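PDB 2A0B: aerobic respiration control sensor protein ArcB from Escherichia coli, which senses respiratory conditions and activates the response regulator ArcA for anaerobic repression through a four-step phosphorelay, this piece being its histidine-containing phosphotransfer domain. Local coordinates for residues S45-N50 with E99-M104. Residues are numbered along the deposited sequence; the frame is centred on the assembly and turned at random.
Sequences SVLESN and EWIEEM. With ZN (zinc ion), chain B.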
ATOM      1  N   SER A  45     -12.553  -0.572  -1.121  1.00 23.89           N
ATOM      2  CA  SER A  45     -13.949  -0.956  -1.098  1.00 24.88           C
ATOM      3  C   SER A  45     -14.141  -2.447  -1.301  1.00 26.96           C
ATOM      4  O   SER A  45     -15.005  -3.104  -0.694  1.00 26.40           O
ATOM      5  CB  SER A  45     -14.777  -0.139  -2.091  0.50 26.35           C
ATOM      6  OG  SER A  45     -14.613   1.241  -1.786  0.50 27.88           O
ATOM      7  N   VAL A  46     -13.355  -3.096  -2.174  1.00 25.89           N
ATOM      8  CA  VAL A  46     -13.442  -4.533  -2.376  1.00 27.12           C
ATOM      9  C   VAL A  46     -12.967  -5.266  -1.122  1.00 24.83           C
ATOM     10  O   VAL A  46     -13.602  -6.259  -0.752  1.00 27.06           O
ATOM     11  CB  VAL A  46     -12.616  -5.007  -3.596  1.00 28.54           C
ATOM     12  CG1 VAL A  46     -12.485  -6.519  -3.666  1.00 29.70           C
ATOM     13  CG2 VAL A  46     -13.313  -4.459  -4.851  1.00 28.63           C
ATOM     14  N   LEU A  47     -11.901  -4.827  -0.458  1.00 24.35           N
ATOM     15  CA  LEU A  47     -11.457  -5.410   0.787  1.00 24.30           C
ATOM     16  C   LEU A  47     -12.630  -5.397   1.809  1.00 25.83           C
ATOM     17  O   LEU A  47     -12.855  -6.456   2.396  1.00 26.96           O
ATOM     18  CB  LEU A  47     -10.324  -4.681   1.517  1.00 26.47           C
ATOM     19  CG  LEU A  47      -8.899  -5.034   1.144  1.00 27.61           C
ATOM     20  CD1 LEU A  47      -7.934  -4.076   1.826  1.00 27.40           C
ATOM     21  CD2 LEU A  47      -8.596  -6.498   1.505  1.00 27.43           C
ATOM     22  N   GLU A  48     -13.232  -4.245   1.934  1.00 26.59           N
ATOM     23  CA  GLU A  48     -14.323  -4.117   2.929  1.00 27.96           C
ATOM     24  C   GLU A  48     -15.499  -4.995   2.604  1.00 29.35           C
ATOM     25  O   GLU A  48     -16.079  -5.600   3.530  1.00 31.12           O
ATOM     26  CB  GLU A  48     -14.828  -2.673   2.986  0.50 29.52           C
ATOM     27  CG  GLU A  48     -13.808  -1.638   3.363  0.50 31.14           C
ATOM     28  CD  GLU A  48     -13.566  -1.518   4.849  0.50 33.78           C
ATOM     29  OE1 GLU A  48     -13.790  -2.489   5.595  0.50 34.77           O
ATOM     30  OE2 GLU A  48     -13.168  -0.406   5.243  0.50 35.04           O
ATOM     31  N   SER A  49     -15.900  -5.079   1.335  1.00 29.72           N
ATOM     32  CA  SER A  49     -17.083  -5.888   1.021  1.00 31.71           C
ATOM     33  C   SER A  49     -16.765  -7.355   1.259  1.00 32.54           C
ATOM     34  O   SER A  49     -17.563  -8.101   1.863  1.00 32.11           O
ATOM     35  CB  SER A  49     -17.669  -5.519  -0.325  1.00 35.35           C
ATOM     36  OG  SER A  49     -16.867  -5.989  -1.377  1.00 39.35           O
ATOM     37  N   ASN A  50     -15.526  -7.781   0.980  1.00 30.05           N
ATOM     38  CA  ASN A  50     -15.132  -9.159   1.258  1.00 31.85           C
ATOM     39  C   ASN A  50     -15.074  -9.436   2.767  1.00 31.61           C
ATOM     40  O   ASN A  50     -15.428 -10.522   3.252  1.00 32.30           O
ATOM     41  CB  ASN A  50     -13.776  -9.447   0.579  1.00 33.03           C
ATOM     42  CG  ASN A  50     -13.964  -9.788  -0.895  1.00 36.01           C
ATOM     43  OD1 ASN A  50     -13.349  -9.212  -1.798  1.00 38.84           O
ATOM     44  ND2 ASN A  50     -14.779 -10.806  -1.166  1.00 37.37           N
ATOM     45  N   GLU A  99      -8.819  -5.085  11.534  1.00 19.28           N
ATOM     46  CA  GLU A  99      -8.064  -3.950  12.035  1.00 20.97           C
ATOM     47  C   GLU A  99      -7.055  -3.507  10.922  1.00 19.37           C
ATOM     48  O   GLU A  99      -6.979  -2.304  10.668  1.00 19.05           O
ATOM     49  CB  GLU A  99      -7.299  -4.168  13.320  1.00 25.29           C
ATOM     50  CG  GLU A  99      -6.717  -2.875  13.897  1.00 35.08           C
ATOM     51  CD  GLU A  99      -6.991  -2.643  15.368  1.00 40.84           C
ATOM     52  OE1 GLU A  99      -7.870  -3.324  15.966  1.00 44.98           O
ATOM     53  OE2 GLU A  99      -6.328  -1.817  16.050  1.00 43.62           O
ATOM     54  N   TRP A 100      -6.411  -4.514  10.312  1.00 18.79           N
ATOM     55  CA  TRP A 100      -5.446  -4.055   9.249  1.00 17.05           C
ATOM     56  C   TRP A 100      -6.188  -3.479   8.104  1.00 16.57           C
ATOM     57  O   TRP A 100      -5.613  -2.486   7.530  1.00 17.46           O
ATOM     58  CB  TRP A 100      -4.718  -5.339   8.813  1.00 16.98           C
ATOM     59  CG  TRP A 100      -3.794  -5.917   9.827  1.00 19.04           C
ATOM     60  CD1 TRP A 100      -3.140  -5.333  10.849  1.00 20.68           C
ATOM     61  CD2 TRP A 100      -3.469  -7.323   9.925  1.00 18.67           C
ATOM     62  NE1 TRP A 100      -2.377  -6.233  11.549  1.00 22.09           N
ATOM     63  CE2 TRP A 100      -2.591  -7.475  10.990  1.00 19.49           C
ATOM     64  CE3 TRP A 100      -3.836  -8.416   9.127  1.00 19.87           C
ATOM     65  CZ2 TRP A 100      -2.029  -8.706  11.360  1.00 22.52           C
ATOM     66  CZ3 TRP A 100      -3.306  -9.653   9.532  1.00 19.30           C
ATOM     67  CH2 TRP A 100      -2.433  -9.775  10.595  1.00 20.12           C
ATOM     68  N   ILE A 101      -7.345  -3.897   7.703  1.00 15.12           N
ATOM     69  CA  ILE A 101      -8.156  -3.328   6.645  1.00 15.56           C
ATOM     70  C   ILE A 101      -8.487  -1.898   7.010  1.00 18.59           C
ATOM     71  O   ILE A 101      -8.399  -0.941   6.277  1.00 18.20           O
ATOM     72  CB  ILE A 101      -9.342  -4.181   6.257  1.00 18.54           C
ATOM     73  CG1 ILE A 101      -8.796  -5.515   5.636  1.00 19.86           C
ATOM     74  CG2 ILE A 101     -10.336  -3.401   5.425  1.00 19.20           C
ATOM     75  CD1 ILE A 101      -9.953  -6.495   5.387  1.00 21.30           C
ATOM     76  N   GLU A 102      -9.083  -1.699   8.258  1.00 16.61           N
ATOM     77  CA  GLU A 102      -9.391  -0.328   8.650  1.00 17.91           C
ATOM     78  C   GLU A 102      -8.182   0.568   8.721  1.00 18.49           C
ATOM     79  O   GLU A 102      -8.290   1.759   8.366  1.00 19.90           O
ATOM     80  CB  GLU A 102      -9.998  -0.451  10.095  1.00 19.60           C
ATOM     81  CG  GLU A 102     -10.443   0.922  10.579  1.00 23.47           C
ATOM     82  CD  GLU A 102     -11.553   1.609   9.837  1.00 25.26           C
ATOM     83  OE1 GLU A 102     -12.404   1.043   9.108  1.00 28.20           O
ATOM     84  OE2 GLU A 102     -11.564   2.854   9.984  1.00 26.80           O
ATOM     85  N   GLU A 103      -7.033   0.158   9.188  1.00 17.81           N
ATOM     86  CA  GLU A 103      -5.794   0.873   9.250  1.00 18.02           C
ATOM     87  C   GLU A 103      -5.406   1.346   7.804  1.00 19.67           C
ATOM     88  O   GLU A 103      -5.147   2.516   7.599  1.00 19.29           O
ATOM     89  CB  GLU A 103      -4.699   0.010   9.794  1.00 19.88           C
ATOM     90  CG  GLU A 103      -3.413   0.771   9.933  1.00 19.33           C
ATOM     91  CD  GLU A 103      -2.301  -0.094  10.406  1.00 20.37           C
ATOM     92  OE1 GLU A 103      -2.491  -1.203  11.044  1.00 22.63           O
ATOM     93  OE2 GLU A 103      -1.106   0.244  10.230  1.00 19.93           O
ATOM     94  N   MET A 104      -5.494   0.349   6.927  1.00 17.12           N
ATOM     95  CA  MET A 104      -5.236   0.727   5.490  1.00 19.24           C
ATOM     96  C   MET A 104      -6.181   1.775   4.990  1.00 20.11           C
ATOM     97  O   MET A 104      -5.765   2.766   4.347  1.00 19.42           O
ATOM     98  CB  MET A 104      -5.450  -0.529   4.602  0.50 20.79           C
ATOM     99  CG  MET A 104      -5.291  -0.117   3.123  0.50 22.36           C
ATOM    100  SD  MET A 104      -3.683  -0.699   2.497  0.50 25.00           S
ATOM    101  CE  MET A 104      -4.086  -2.454   2.578  0.50 19.26           C
TER
HETATM  102 ZN    ZN B 800      -0.420   1.890   9.166  1.00 24.08          ZN
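Leu47 and Ile101 meet where helix 26-52 and helix 93-122 come closest in these segments, their CA atoms 7.0 Å apart. Both side chains start out toward the opposite helix. CD2 of Leu47 lies 4.1 Å from CD1 of Ile101, while its CB faces the CG2 branch of the same isoleucine. In Ile101, CG1 stands anti to the carbonyl carbon, a torsion that sends the CG1-CD1 arm to the leucine methyls and places CG2 beside the leucine CB and Glu48. With an alanine here the CG1-CD1 arm and CG2 are gone, which would probably open a gap beside Leu47 and leave the Glu48 chain freer to turn. In the Met104 conformer described, one of two, the methyl CE touches Leu47 CD1 at 4.2 Å. Ile66 of helix 56-72 touches both Leu47 and Met104, and Leu51 adds to the packing on Ile101, making this the buried side of the contact. Segments 45-50 and 99-104 run nearly antiparallel, at 155°, with axes 10.4 Å apart at closest approach, as neighbours in the four-helix bundle of the HPt domain, whose phosphorylation site, His64, lies with its side chain about 9 Å from that of Leu47. Toward solvent the packing thins. Glu48 also has a second conformer; in the one described it bends at chi2 (-82°) and runs past Ile101 in the opposing sense, its carboxylate ending with OE1 3.6 Å from CG2. Further out, in this same conformer, Glu48 OE2 and Glu102 OE1 stand 4.2 Å apart, like charges in carboxylate planes 51° from each other; a long, weak ion pair from Glu48 to Lys105 may ease the repulsion. Glu103, extended beyond CG and making no contact with segment 45-50, binds zinc through OE2 at 2.1 Å, together with His77 and Glu107.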